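Local atomic coordinates of glucose-6-phosphate isomerase (Thermus thermophilus, PDB entry 1ZZG), a protein that probably catalyses the reversible isomerisation of glucose 6-phosphate to fructose 6-phosphate, a step shared by glycolysis and gluconeogenesis. Residues N63-D68 against W151-V156; L113-T118 against L140-A145; A233-L238 against R360-F365; L308-P313 against A349-L354. All blocks are in the same frame, centred on the assembly; numbering follows the deposited sequence.

Contact 1 (N63-D68 against W151-V156)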
loop_
_atom_site.group_PDB
_atom_site.type_symbol
_atom_site.label_atom_id
_atom_site.label_comp_id
_atom_site.label_asym_id
_atom_site.label_seq_id
_atom_site.Cartn_x
_atom_site.Cartn_y
_atom_site.Cartn_z
ATOM N N ASN A 63 10.013 29.532 9.118
ATOM C CA ASN A 63 8.578 29.364 8.905
ATOM C C ASN A 63 7.928 28.441 9.922
ATOM O O ASN A 63 7.374 27.402 9.566
ATOM C CB ASN A 63 8.334 28.837 7.495
ATOM C CG ASN A 63 8.706 29.848 6.437
ATOM O OD1 ASN A 63 7.949 30.777 6.163
ATOM N ND2 ASN A 63 9.887 29.684 5.846
ATOM N N PRO A 64 7.981 28.816 11.208
ATOM C CA PRO A 64 7.401 28.036 12.305
ATOM C C PRO A 64 5.873 28.077 12.344
ATOM O O PRO A 64 5.256 27.435 13.188
ATOM C CB PRO A 64 8.020 28.683 13.537
ATOM C CG PRO A 64 8.076 30.133 13.129
ATOM C CD PRO A 64 8.623 30.042 11.723
ATOM N N TRP A 65 5.271 28.834 11.434
ATOM C CA TRP A 65 3.815 28.962 11.374
ATOM C C TRP A 65 3.115 27.800 10.665
ATOM O O TRP A 65 1.898 27.652 10.770
ATOM C CB TRP A 65 3.437 30.259 10.660
ATOM C CG TRP A 65 4.095 30.387 9.322
ATOM C CD1 TRP A 65 5.300 30.976 9.051
ATOM C CD2 TRP A 65 3.622 29.856 8.081
ATOM N NE1 TRP A 65 5.605 30.841 7.717
ATOM C CE2 TRP A 65 4.593 30.156 7.097
ATOM C CE3 TRP A 65 2.470 29.152 7.703
ATOM C CZ2 TRP A 65 4.448 29.775 5.757
ATOM C CZ3 TRP A 65 2.325 28.773 6.369
ATOM C CH2 TRP A 65 3.309 29.086 5.414
ATOM N N VAL A 66 3.874 26.987 9.938
ATOM C CA VAL A 66 3.290 25.868 9.203
ATOM C C VAL A 66 2.752 24.744 10.088
ATOM O O VAL A 66 3.479 24.183 10.909
ATOM C CB VAL A 66 4.311 25.256 8.208
ATOM C CG1 VAL A 66 3.715 24.014 7.547
ATOM C CG2 VAL A 66 4.690 26.281 7.149
ATOM N N GLU A 67 1.471 24.426 9.907
ATOM C CA GLU A 67 0.818 23.349 10.646
ATOM C C GLU A 67 0.406 22.262 9.660
ATOM O O GLU A 67 0.215 21.108 10.033
ATOM C CB GLU A 67 -0.420 23.860 11.385
ATOM C CG GLU A 67 -0.127 24.544 12.713
ATOM C CD GLU A 67 -1.394 24.910 13.472
ATOM O OE1 GLU A 67 -2.320 24.071 13.528
ATOM O OE2 GLU A 67 -1.463 26.029 14.021
ATOM N N ASP A 68 0.256 22.646 8.398
ATOM C CA ASP A 68 -0.119 21.704 7.351
ATOM C C ASP A 68 0.820 21.868 6.163
ATOM O O ASP A 68 1.004 22.968 5.645
ATOM C CB ASP A 68 -1.575 21.934 6.929
ATOM C CG ASP A 68 -2.567 21.541 8.017
ATOM O OD1 ASP A 68 -2.973 20.358 8.067
ATOM O OD2 ASP A 68 -2.927 22.412 8.839
ATOM N N TRP A 151 0.411 35.198 -0.516
ATOM C CA TRP A 151 0.363 33.841 -1.053
ATOM C C TRP A 151 1.741 33.272 -1.385
ATOM O O TRP A 151 2.015 32.103 -1.117
ATOM C CB TRP A 151 -0.534 33.765 -2.300
ATOM C CG TRP A 151 0.012 34.419 -3.546
ATOM C CD1 TRP A 151 -0.179 35.713 -3.946
ATOM C CD2 TRP A 151 0.808 33.797 -4.569
ATOM N NE1 TRP A 151 0.439 35.933 -5.152
ATOM C CE2 TRP A 151 1.054 34.777 -5.561
ATOM C CE3 TRP A 151 1.334 32.507 -4.746
ATOM C CZ2 TRP A 151 1.809 34.509 -6.718
ATOM C CZ3 TRP A 151 2.086 32.239 -5.896
ATOM C CH2 TRP A 151 2.314 33.238 -6.867
ATOM N N ARG A 152 2.609 34.097 -1.959
ATOM C CA ARG A 152 3.945 33.640 -2.337
ATOM C C ARG A 152 4.721 32.951 -1.225
ATOM O O ARG A 152 5.492 32.028 -1.492
ATOM C CB ARG A 152 4.768 34.805 -2.883
ATOM C CG ARG A 152 4.183 35.393 -4.151
ATOM C CD ARG A 152 5.104 36.406 -4.812
ATOM N NE ARG A 152 4.503 36.895 -6.047
ATOM C CZ ARG A 152 3.501 37.767 -6.094
ATOM N NH1 ARG A 152 2.992 38.260 -4.971
ATOM N NH2 ARG A 152 2.983 38.118 -7.263
ATOM N N ARG A 153 4.524 33.385 0.016
ATOM C CA ARG A 153 5.244 32.783 1.128
ATOM C C ARG A 153 4.743 31.374 1.421
ATOM O O ARG A 153 5.445 30.585 2.054
ATOM C CB ARG A 153 5.104 33.638 2.392
ATOM C CG ARG A 153 6.066 33.235 3.506
ATOM C CD ARG A 153 5.830 34.005 4.805
ATOM N NE ARG A 153 6.779 33.597 5.842
ATOM C CZ ARG A 153 6.700 33.955 7.123
ATOM N NH1 ARG A 153 5.713 34.734 7.545
ATOM N NH2 ARG A 153 7.610 33.528 7.987
ATOM N N HIS A 154 3.533 31.063 0.959
ATOM C CA HIS A 154 2.935 29.754 1.205
ATOM C C HIS A 154 3.180 28.720 0.101
ATOM O O HIS A 154 2.648 27.611 0.155
ATOM C CB HIS A 154 1.428 29.917 1.447
ATOM C CG HIS A 154 1.097 30.659 2.705
ATOM N ND1 HIS A 154 0.543 30.045 3.808
ATOM C CD2 HIS A 154 1.273 31.958 3.048
ATOM C CE1 HIS A 154 0.392 30.933 4.775
ATOM N NE2 HIS A 154 0.829 32.101 4.340
ATOM N N LEU A 155 3.977 29.086 -0.899
ATOM C CA LEU A 155 4.295 28.176 -1.996
ATOM C C LEU A 155 5.804 28.074 -2.192
ATOM O O LEU A 155 6.480 29.071 -2.456
ATOM C CB LEU A 155 3.644 28.645 -3.302
ATOM C CG LEU A 155 3.978 27.802 -4.540
ATOM C CD1 LEU A 155 3.477 26.379 -4.345
ATOM C CD2 LEU A 155 3.339 28.422 -5.777
ATOM N N VAL A 156 6.328 26.861 -2.044
ATOM C CA VAL A 156 7.748 26.604 -2.214
ATOM C C VAL A 156 7.896 25.538 -3.298
ATOM O O VAL A 156 7.131 24.572 -3.340
ATOM C CB VAL A 156 8.391 26.135 -0.884
ATOM C CG1 VAL A 156 7.649 24.929 -0.336
ATOM C CG2 VAL A 156 9.864 25.823 -1.096
#

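Contact 2 (L113-T118 against L140-A145)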
loop_
_atom_site.group_PDB
_atom_site.type_symbol
_atom_site.label_atom_id
_atom_site.label_comp_id
_atom_site.label_asym_id
_atom_site.label_seq_id
_atom_site.Cartn_x
_atom_site.Cartn_y
_atom_site.Cartn_z
ATOM N N LEU A 113 -8.532 22.811 5.219
ATOM C CA LEU A 113 -7.260 23.407 5.601
ATOM C C LEU A 113 -7.368 24.917 5.793
ATOM O O LEU A 113 -8.123 25.587 5.094
ATOM C CB LEU A 113 -6.186 23.125 4.540
ATOM C CG LEU A 113 -5.730 21.686 4.265
ATOM C CD1 LEU A 113 -4.689 21.695 3.150
ATOM C CD2 LEU A 113 -5.148 21.074 5.527
ATOM N N ASP A 114 -6.614 25.442 6.751
ATOM C CA ASP A 114 -6.585 26.877 6.996
ATOM C C ASP A 114 -5.430 27.402 6.143
ATOM O O ASP A 114 -4.271 27.097 6.412
ATOM C CB ASP A 114 -6.297 27.175 8.467
ATOM C CG ASP A 114 -6.292 28.667 8.770
ATOM O OD1 ASP A 114 -6.162 29.475 7.827
ATOM O OD2 ASP A 114 -6.410 29.034 9.957
ATOM N N PRO A 115 -5.732 28.195 5.100
ATOM C CA PRO A 115 -4.689 28.743 4.225
ATOM C C PRO A 115 -3.531 29.385 4.990
ATOM O O PRO A 115 -2.364 29.210 4.639
ATOM C CB PRO A 115 -5.448 29.761 3.379
ATOM C CG PRO A 115 -6.801 29.161 3.273
ATOM C CD PRO A 115 -7.063 28.672 4.686
ATOM N N ARG A 116 -3.861 30.121 6.044
ATOM C CA ARG A 116 -2.847 30.803 6.840
ATOM C C ARG A 116 -1.853 29.865 7.514
ATOM O O ARG A 116 -0.754 30.282 7.878
ATOM C CB ARG A 116 -3.508 31.666 7.914
ATOM C CG ARG A 116 -4.559 32.638 7.404
ATOM C CD ARG A 116 -4.735 33.760 8.409
ATOM N NE ARG A 116 -3.561 34.633 8.412
ATOM C CZ ARG A 116 -3.100 35.281 9.479
ATOM N NH1 ARG A 116 -3.708 35.162 10.655
ATOM N NH2 ARG A 116 -2.027 36.057 9.367
ATOM N N LYS A 117 -2.245 28.606 7.688
ATOM C CA LYS A 117 -1.389 27.615 8.339
ATOM C C LYS A 117 -0.884 26.559 7.363
ATOM O O LYS A 117 -0.284 25.564 7.773
ATOM C CB LYS A 117 -2.165 26.897 9.444
ATOM C CG LYS A 117 -2.670 27.771 10.573
ATOM C CD LYS A 117 -3.589 26.942 11.458
ATOM C CE LYS A 117 -3.767 27.540 12.841
ATOM N NZ LYS A 117 -4.529 26.609 13.725
ATOM N N THR A 118 -1.119 26.783 6.074
ATOM C CA THR A 118 -0.727 25.821 5.054
ATOM C C THR A 118 0.453 26.234 4.178
ATOM O O THR A 118 0.514 27.362 3.689
ATOM C CB THR A 118 -1.923 25.513 4.116
ATOM O OG1 THR A 118 -3.041 25.063 4.893
ATOM C CG2 THR A 118 -1.547 24.446 3.098
ATOM N N LEU A 140 -3.053 27.066 -6.394
ATOM C CA LEU A 140 -2.637 28.445 -6.618
ATOM C C LEU A 140 -3.839 29.383 -6.490
ATOM O O LEU A 140 -3.767 30.400 -5.804
ATOM C CB LEU A 140 -1.998 28.577 -7.991
ATOM C CG LEU A 140 -0.469 28.630 -8.003
ATOM C CD1 LEU A 140 0.027 28.709 -9.430
ATOM C CD2 LEU A 140 0.006 29.835 -7.208
ATOM N N LYS A 141 -4.942 29.029 -7.145
ATOM C CA LYS A 141 -6.172 29.817 -7.097
ATOM C C LYS A 141 -6.609 29.981 -5.637
ATOM O O LYS A 141 -6.956 31.075 -5.185
ATOM C CB LYS A 141 -7.265 29.098 -7.905
ATOM C CG LYS A 141 -8.626 29.795 -7.933
ATOM C CD LYS A 141 -9.706 28.910 -8.546
ATOM C CE LYS A 141 -11.092 29.555 -8.459
ATOM N NZ LYS A 141 -11.187 30.844 -9.196
ATOM N N TRP A 142 -6.555 28.876 -4.904
ATOM C CA TRP A 142 -6.947 28.822 -3.502
ATOM C C TRP A 142 -6.076 29.743 -2.653
ATOM O O TRP A 142 -6.583 30.548 -1.867
ATOM C CB TRP A 142 -6.825 27.372 -3.023
ATOM C CG TRP A 142 -7.295 27.087 -1.637
ATOM C CD1 TRP A 142 -8.591 27.011 -1.197
ATOM C CD2 TRP A 142 -6.473 26.752 -0.519
ATOM N NE1 TRP A 142 -8.621 26.641 0.125
ATOM C CE2 TRP A 142 -7.334 26.475 0.568
ATOM C CE3 TRP A 142 -5.088 26.656 -0.329
ATOM C CZ2 TRP A 142 -6.853 26.105 1.828
ATOM C CZ3 TRP A 142 -4.610 26.287 0.922
ATOM C CH2 TRP A 142 -5.495 26.016 1.989
ATOM N N LEU A 143 -4.764 29.641 -2.834
ATOM C CA LEU A 143 -3.828 30.460 -2.074
ATOM C C LEU A 143 -4.035 31.952 -2.305
ATOM O O LEU A 143 -4.116 32.729 -1.351
ATOM C CB LEU A 143 -2.390 30.087 -2.436
ATOM C CG LEU A 143 -1.911 28.704 -1.991
ATOM C CD1 LEU A 143 -0.476 28.498 -2.469
ATOM C CD2 LEU A 143 -1.998 28.594 -0.478
ATOM N N LYS A 144 -4.118 32.346 -3.571
ATOM C CA LYS A 144 -4.312 33.747 -3.911
ATOM C C LYS A 144 -5.616 34.319 -3.353
ATOM O O LYS A 144 -5.631 35.427 -2.817
ATOM C CB LYS A 144 -4.273 33.926 -5.432
ATOM C CG LYS A 144 -2.910 33.659 -6.046
ATOM C CD LYS A 144 -2.923 33.889 -7.543
ATOM C CE LYS A 144 -1.538 33.731 -8.143
ATOM N NZ LYS A 144 -1.568 33.949 -9.612
ATOM N N ALA A 145 -6.700 33.552 -3.460
ATOM C CA ALA A 145 -8.008 34.003 -2.990
ATOM C C ALA A 145 -8.136 34.206 -1.483
ATOM O O ALA A 145 -8.857 35.102 -1.037
ATOM C CB ALA A 145 -9.095 33.040 -3.472
#

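Contact 3 (A233-L238 against R360-F365)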
loop_
_atom_site.group_PDB
_atom_site.type_symbol
_atom_site.label_atom_id
_atom_site.label_comp_id
_atom_site.label_asym_id
_atom_site.label_seq_id
_atom_site.Cartn_x
_atom_site.Cartn_y
_atom_site.Cartn_z
ATOM N N ALA A 233 22.469 -7.741 -4.193
ATOM C CA ALA A 233 22.319 -7.620 -5.639
ATOM C C ALA A 233 22.456 -9.039 -6.199
ATOM O O ALA A 233 21.696 -9.457 -7.076
ATOM C CB ALA A 233 23.402 -6.727 -6.209
ATOM N N LEU A 234 23.429 -9.781 -5.677
ATOM C CA LEU A 234 23.649 -11.157 -6.117
ATOM C C LEU A 234 22.404 -11.998 -5.840
ATOM O O LEU A 234 21.947 -12.749 -6.701
ATOM C CB LEU A 234 24.848 -11.777 -5.392
ATOM C CG LEU A 234 25.120 -13.249 -5.729
ATOM C CD1 LEU A 234 25.461 -13.376 -7.212
ATOM C CD2 LEU A 234 26.258 -13.784 -4.867
ATOM N N LEU A 235 21.860 -11.872 -4.634
ATOM C CA LEU A 235 20.668 -12.626 -4.265
ATOM C C LEU A 235 19.561 -12.405 -5.290
ATOM O O LEU A 235 19.003 -13.362 -5.816
ATOM C CB LEU A 235 20.180 -12.221 -2.869
ATOM C CG LEU A 235 20.997 -12.726 -1.675
ATOM C CD1 LEU A 235 20.505 -12.061 -0.402
ATOM C CD2 LEU A 235 20.869 -14.243 -1.564
ATOM N N LEU A 236 19.236 -11.149 -5.577
ATOM C CA LEU A 236 18.192 -10.878 -6.559
ATOM C C LEU A 236 18.607 -11.416 -7.933
ATOM O O LEU A 236 17.781 -11.949 -8.677
ATOM C CB LEU A 236 17.898 -9.374 -6.651
ATOM C CG LEU A 236 16.961 -8.771 -5.593
ATOM C CD1 LEU A 236 17.642 -8.727 -4.228
ATOM C CD2 LEU A 236 16.558 -7.365 -6.023
ATOM N N HIS A 237 19.891 -11.288 -8.260
ATOM C CA HIS A 237 20.393 -11.762 -9.548
ATOM C C HIS A 237 20.243 -13.273 -9.721
ATOM O O HIS A 237 19.883 -13.750 -10.800
ATOM C CB HIS A 237 21.866 -11.396 -9.727
ATOM C CG HIS A 237 22.431 -11.838 -11.041
ATOM N ND1 HIS A 237 21.897 -11.438 -12.247
ATOM C CD2 HIS A 237 23.464 -12.661 -11.340
ATOM C CE1 HIS A 237 22.578 -11.996 -13.233
ATOM N NE2 HIS A 237 23.534 -12.742 -12.710
ATOM N N LEU A 238 20.525 -14.018 -8.656
ATOM C CA LEU A 238 20.426 -15.476 -8.689
ATOM C C LEU A 238 18.972 -15.955 -8.817
ATOM O O LEU A 238 18.717 -17.130 -9.078
ATOM C CB LEU A 238 21.070 -16.073 -7.435
ATOM C CG LEU A 238 22.570 -15.816 -7.248
ATOM C CD1 LEU A 238 23.015 -16.385 -5.921
ATOM C CD2 LEU A 238 23.362 -16.435 -8.392
ATOM N N ARG A 360 12.603 -19.138 -1.094
ATOM C CA ARG A 360 13.926 -18.543 -1.009
ATOM C C ARG A 360 13.725 -17.218 -0.276
ATOM O O ARG A 360 13.108 -16.290 -0.806
ATOM C CB ARG A 360 14.503 -18.316 -2.412
ATOM C CG ARG A 360 15.041 -19.591 -3.074
ATOM C CD ARG A 360 16.222 -20.133 -2.270
ATOM N NE ARG A 360 16.811 -21.355 -2.815
ATOM C CZ ARG A 360 17.606 -21.409 -3.877
ATOM N NH1 ARG A 360 17.924 -20.304 -4.538
ATOM N NH2 ARG A 360 18.088 -22.578 -4.277
ATOM N N VAL A 361 14.238 -17.142 0.948
ATOM C CA VAL A 361 14.084 -15.947 1.763
ATOM C C VAL A 361 15.348 -15.576 2.533
ATOM O O VAL A 361 16.142 -16.440 2.902
ATOM C CB VAL A 361 12.926 -16.132 2.776
ATOM C CG1 VAL A 361 13.228 -17.307 3.706
ATOM C CG2 VAL A 361 12.717 -14.852 3.576
ATOM N N TYR A 362 15.520 -14.279 2.764
ATOM C CA TYR A 362 16.656 -13.756 3.509
ATOM C C TYR A 362 16.159 -12.545 4.275
ATOM O O TYR A 362 15.054 -12.057 4.025
ATOM C CB TYR A 362 17.803 -13.368 2.561
ATOM C CG TYR A 362 17.515 -12.215 1.620
ATOM C CD1 TYR A 362 17.801 -10.900 1.985
ATOM C CD2 TYR A 362 16.979 -12.444 0.351
ATOM C CE1 TYR A 362 17.566 -9.840 1.109
ATOM C CE2 TYR A 362 16.739 -11.393 -0.534
ATOM C CZ TYR A 362 17.037 -10.099 -0.149
ATOM O OH TYR A 362 16.831 -9.070 -1.025
ATOM N N ALA A 363 16.962 -12.057 5.209
ATOM C CA ALA A 363 16.545 -10.916 6.002
ATOM C C ALA A 363 17.603 -9.845 6.126
ATOM O O ALA A 363 18.800 -10.125 6.111
ATOM C CB ALA A 363 16.125 -11.382 7.399
ATOM N N LEU A 364 17.136 -8.608 6.239
ATOM C CA LEU A 364 18.005 -7.461 6.424
ATOM C C LEU A 364 17.603 -6.882 7.767
ATOM O O LEU A 364 16.469 -6.439 7.949
ATOM C CB LEU A 364 17.794 -6.428 5.314
ATOM C CG LEU A 364 18.470 -6.729 3.976
ATOM C CD1 LEU A 364 18.054 -5.692 2.941
ATOM C CD2 LEU A 364 19.977 -6.727 4.159
ATOM N N PHE A 365 18.526 -6.909 8.719
ATOM C CA PHE A 365 18.254 -6.395 10.054
ATOM C C PHE A 365 18.727 -4.958 10.241
ATOM O O PHE A 365 19.819 -4.587 9.811
ATOM C CB PHE A 365 18.915 -7.299 11.106
ATOM C CG PHE A 365 18.240 -8.634 11.271
ATOM C CD1 PHE A 365 17.162 -8.783 12.144
ATOM C CD2 PHE A 365 18.658 -9.734 10.528
ATOM C CE1 PHE A 365 16.510 -10.011 12.274
ATOM C CE2 PHE A 365 18.010 -10.971 10.649
ATOM C CZ PHE A 365 16.933 -11.107 11.524
#

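Contact 4 (L308-P313 against A349-L354)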
loop_
_atom_site.group_PDB
_atom_site.type_symbol
_atom_site.label_atom_id
_atom_site.label_comp_id
_atom_site.label_asym_id
_atom_site.label_seq_id
_atom_site.Cartn_x
_atom_site.Cartn_y
_atom_site.Cartn_z
ATOM N N LEU A 308 12.020 -13.673 -1.279
ATOM C CA LEU A 308 11.491 -12.755 -0.288
ATOM C C LEU A 308 12.548 -12.154 0.620
ATOM O O LEU A 308 13.396 -12.856 1.170
ATOM C CB LEU A 308 10.430 -13.444 0.578
ATOM C CG LEU A 308 9.223 -14.062 -0.133
ATOM C CD1 LEU A 308 9.504 -15.525 -0.462
ATOM C CD2 LEU A 308 8.002 -13.969 0.770
ATOM N N ALA A 309 12.476 -10.840 0.771
ATOM C CA ALA A 309 13.388 -10.119 1.630
ATOM C C ALA A 309 12.564 -9.540 2.772
ATOM O O ALA A 309 11.557 -8.862 2.546
ATOM C CB ALA A 309 14.070 -9.001 0.855
ATOM N N LEU A 310 12.983 -9.833 3.997
ATOM C CA LEU A 310 12.303 -9.335 5.182
ATOM C C LEU A 310 13.188 -8.336 5.917
ATOM O O LEU A 310 14.315 -8.646 6.299
ATOM C CB LEU A 310 11.935 -10.487 6.130
ATOM C CG LEU A 310 10.535 -11.105 6.029
ATOM C CD1 LEU A 310 10.315 -11.710 4.655
ATOM C CD2 LEU A 310 10.377 -12.163 7.108
ATOM N N VAL A 311 12.670 -7.129 6.103
ATOM C CA VAL A 311 13.390 -6.077 6.802
ATOM C C VAL A 311 12.887 -6.102 8.236
ATOM O O VAL A 311 11.704 -5.852 8.487
ATOM C CB VAL A 311 13.094 -4.710 6.164
ATOM C CG1 VAL A 311 13.822 -3.601 6.922
ATOM C CG2 VAL A 311 13.512 -4.740 4.708
ATOM N N ILE A 312 13.785 -6.397 9.173
ATOM C CA ILE A 312 13.413 -6.511 10.581
ATOM C C ILE A 312 14.223 -5.649 11.546
ATOM O O ILE A 312 15.452 -5.718 11.571
ATOM C CB ILE A 312 13.565 -7.974 11.049
ATOM C CG1 ILE A 312 12.801 -8.903 10.106
ATOM C CG2 ILE A 312 13.114 -8.108 12.496
ATOM C CD1 ILE A 312 13.110 -10.372 10.316
ATOM N N PRO A 313 13.540 -4.828 12.363
ATOM C CA PRO A 313 14.238 -3.977 13.329
ATOM C C PRO A 313 14.665 -4.853 14.511
ATOM O O PRO A 313 14.028 -5.866 14.793
ATOM C CB PRO A 313 13.170 -2.960 13.714
ATOM C CG PRO A 313 11.922 -3.783 13.665
ATOM C CD PRO A 313 12.093 -4.549 12.372
ATOM N N ALA A 349 9.567 -15.588 13.586
ATOM C CA ALA A 349 8.686 -16.725 13.355
ATOM C C ALA A 349 8.290 -16.848 11.889
ATOM O O ALA A 349 8.349 -17.932 11.313
ATOM C CB ALA A 349 7.438 -16.596 14.225
ATOM N N THR A 350 7.888 -15.734 11.285
ATOM C CA THR A 350 7.483 -15.740 9.883
ATOM C C THR A 350 8.663 -16.018 8.958
ATOM O O THR A 350 8.529 -16.736 7.962
ATOM C CB THR A 350 6.839 -14.403 9.489
ATOM O OG1 THR A 350 5.647 -14.206 10.260
ATOM C CG2 THR A 350 6.491 -14.396 8.008
ATOM N N TYR A 351 9.813 -15.438 9.290
ATOM C CA TYR A 351 11.032 -15.631 8.516
ATOM C C TYR A 351 11.296 -17.138 8.437
ATOM O O TYR A 351 11.531 -17.687 7.355
ATOM C CB TYR A 351 12.190 -14.891 9.205
ATOM C CG TYR A 351 13.543 -15.004 8.531
ATOM C CD1 TYR A 351 13.656 -15.148 7.145
ATOM C CD2 TYR A 351 14.716 -14.927 9.282
ATOM C CE1 TYR A 351 14.909 -15.212 6.527
ATOM C CE2 TYR A 351 15.968 -14.990 8.678
ATOM C CZ TYR A 351 16.058 -15.131 7.304
ATOM O OH TYR A 351 17.294 -15.191 6.712
ATOM N N GLU A 352 11.220 -17.802 9.584
ATOM C CA GLU A 352 11.436 -19.246 9.647
ATOM C C GLU A 352 10.323 -20.026 8.934
ATOM O O GLU A 352 10.593 -21.006 8.242
ATOM C CB GLU A 352 11.522 -19.710 11.103
ATOM C CG GLU A 352 11.994 -21.151 11.253
ATOM C CD GLU A 352 11.908 -21.662 12.680
ATOM O OE1 GLU A 352 12.208 -20.889 13.617
ATOM O OE2 GLU A 352 11.552 -22.847 12.860
ATOM N N ALA A 353 9.073 -19.596 9.101
ATOM C CA ALA A 353 7.952 -20.287 8.465
ATOM C C ALA A 353 8.073 -20.230 6.948
ATOM O O ALA A 353 7.817 -21.213 6.252
ATOM C CB ALA A 353 6.622 -19.677 8.916
ATOM N N LEU A 354 8.465 -19.071 6.433
ATOM C CA LEU A 354 8.628 -18.906 4.998
ATOM C C LEU A 354 9.692 -19.876 4.480
ATOM O O LEU A 354 9.531 -20.490 3.424
ATOM C CB LEU A 354 9.025 -17.462 4.681
ATOM C CG LEU A 354 7.922 -16.414 4.851
ATOM C CD1 LEU A 354 8.497 -15.001 4.739
ATOM C CD2 LEU A 354 6.864 -16.653 3.790
#

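Contact 1 (N63-D68 against W151-V156)
Trp65, whose CG sits between its own backbone N and carbonyl carbon (chi1 53°), and Arg153, whose chain is extended from CG to NE, lie alongside each other, pointing opposite ways. They join the type I beta turn before strand 68-72 to the 3-10 turn that runs into strand 155-159, both strands belonging to the parallel sheet of an SIS domain. Trp65 NE1 lies over the centre of one face of the Arg153 guanidinium, 3.4 Å from CZ, with the planes 62° apart. Both groups donate to Asn63 OD1. Trp65 NE1 does so in the carbonyl plane, on a lone pair, at 2.8 Å, whereas Arg153 NE (3.1 Å) and NH2 (3.3 Å) make weak bonds to the same oxygen. At its other end the indole passes obliquely against the His154 imidazole, which is held by a hydrogen bond from ND1 to Thr118 O on the neighbouring strand. Replacing Trp65 with alanine would probably leave Asn63 OD1 with the two weak bonds from Arg153 and open a gap beside the guanidinium and the imidazole. The six-membered ring and the imidazole meet with planes at 47°, Trp65 CZ3 coming within 3.3 Å of His154 CE1.

Contact 2 (L113-T118 against L140-A145)
The side chains of Trp142 and Pro115 cross at about a right angle, the proline placing CG over one face of the six-membered ring. This CH-pi contact, 3.9 Å from Pro115 CG to the centroid of that Trp142 ring and 30° off its normal, is offset toward the rim, where CG comes within 3.4 Å of CZ2. It packs helix 130-147, the helical arm of the beta-alpha-beta unit between parallel strands 118-124 and 155-159, against the loop that enters the first of those strands. Trp142 reaches the loop with its CG anti to the backbone N (chi1 -175°), and its far edge is met near the ring plane by Leu113 O, 3.5 Å from CZ2, and by Thr118 OG1, 3.9 Å from CH2. Leu113 adds its CB beside the same CH2 corner. At the pyrrole end, NE1 is hydrogen-bonded to Leu110 O of helix 103-112, which restrains the indole's rotation, and the rings of Phe139 and His146 meet it edge-to-face. The loop is braced from within: Asp114 OD1 accepts from Arg116 N in an Asx turn. Asp114 O takes two donors from opposite faces of its carbonyl plane, Lys117 N and Thr118 OG1, the hydroxyl lying 2.8 Å from this oxygen and 60° out of the plane.

Contact 3 (A233-L238 against R360-F365)
A CH-pi contact dominates the meeting of Leu235 with Tyr362: CD1 of the leucine stands over the centre of the phenol ring, 3.5 Å from its centroid and only 9° off the ring normal. The methyl touches all six ring carbons and is closest to CG and CD2 of Tyr362, both 3.6 Å from Leu235 CD1. A chi1 of 66° tucks the tyrosine ring over its own backbone, flanked by N and C, and Leu235 extends CD1 from the helix onto the face so presented.

Van der Waals packing at the hydroxyl end comes from the next residue of the helix. Leu236 crosses the tyrosine at about a right angle and brings CD1 to 3.3 Å from Tyr362 OH, with no bond implied; its apolar contact is with CZ, at 4.3 Å. Both leucines thus seat helix 228-238 on strand 360-366 of the mixed sheet in an SIS domain, in an alpha/beta arrangement where helix 339-356 packs on the opposite side of the strand through Val361 and Ala363. With a serine at Tyr362, the Leu235 methyl would probably lose the ring face it rests on, and Leu236 CD1 its neighbour at the hydroxyl end.

Polar bonds across the two segments are absent. Nearby, His239, just beyond 233-238, is hydrogen-bonded through ND1 to Leu235 O and through NE2 to Arg360 NH1.

Contact 4 (L308-P313 against A349-L354)
Strand 308-313 and helix 349-354 run nearly antiparallel, their N-to-C directions 166° apart and their axes 10.2 Å from each other at closest approach. Leu308 and Leu310, alternate residues on one face of the strand, meet Tyr351 and Leu354, three residues apart on one face of the helix. Leu310 does most of the work, splitting its two methyls between the helical partners. Its CD1 meets Leu354 CD1 tip to tip at 3.8 Å, whereas its CD2 comes in at the root of the tyrosine, 3.8 Å from Tyr351 CA and 3.9 Å from CB. With chi1 at 179° the tyrosine ring swings away from its own backbone N and runs on past the leucine to a hydrogen bond between its hydroxyl and Asp5 OD1; Phe8 packs on it edge-to-face. Leu308 crosses Leu354 at about a right angle, CD2 touching both methyls of the fork, the nearer being Leu354 CD1 at 4.1 Å. All four residues are buried and the contact is wholly apolar. Strand 306-313, helix 339-356 and strand 360-366 form a beta-alpha-beta crossover, the two strands lying side by side and parallel, with strand 244-249 on the other flank of 306-313. Away from the sheet, Ala349, Glu352 and Ala353 of the helix pack on Thr409, Leu408 and Leu404 of the second subunit.

Contacts 1 and 2 lie in one SIS domain and contacts 3 and 4 in the other, on opposite sides of the chain's centre, with contact 1 about 42 Å from contact 4 between centres. The first two are partly buried and involve turns leading into strands of the parallel sheet; contact 1 adds weak arginine-to-amide bonds to its aromatic packing, whereas contact 2 sets a proline on an indole face with no hydrogen bond across it. These two contacts touch. Contacts 3 and 4 are fully buried and carried by leucines and tyrosines. Their strands are neighbours in one sheet, joined by Leu364 N to Leu310 O at 2.8 Å. Contacts 2 and 4 also touch the second subunit.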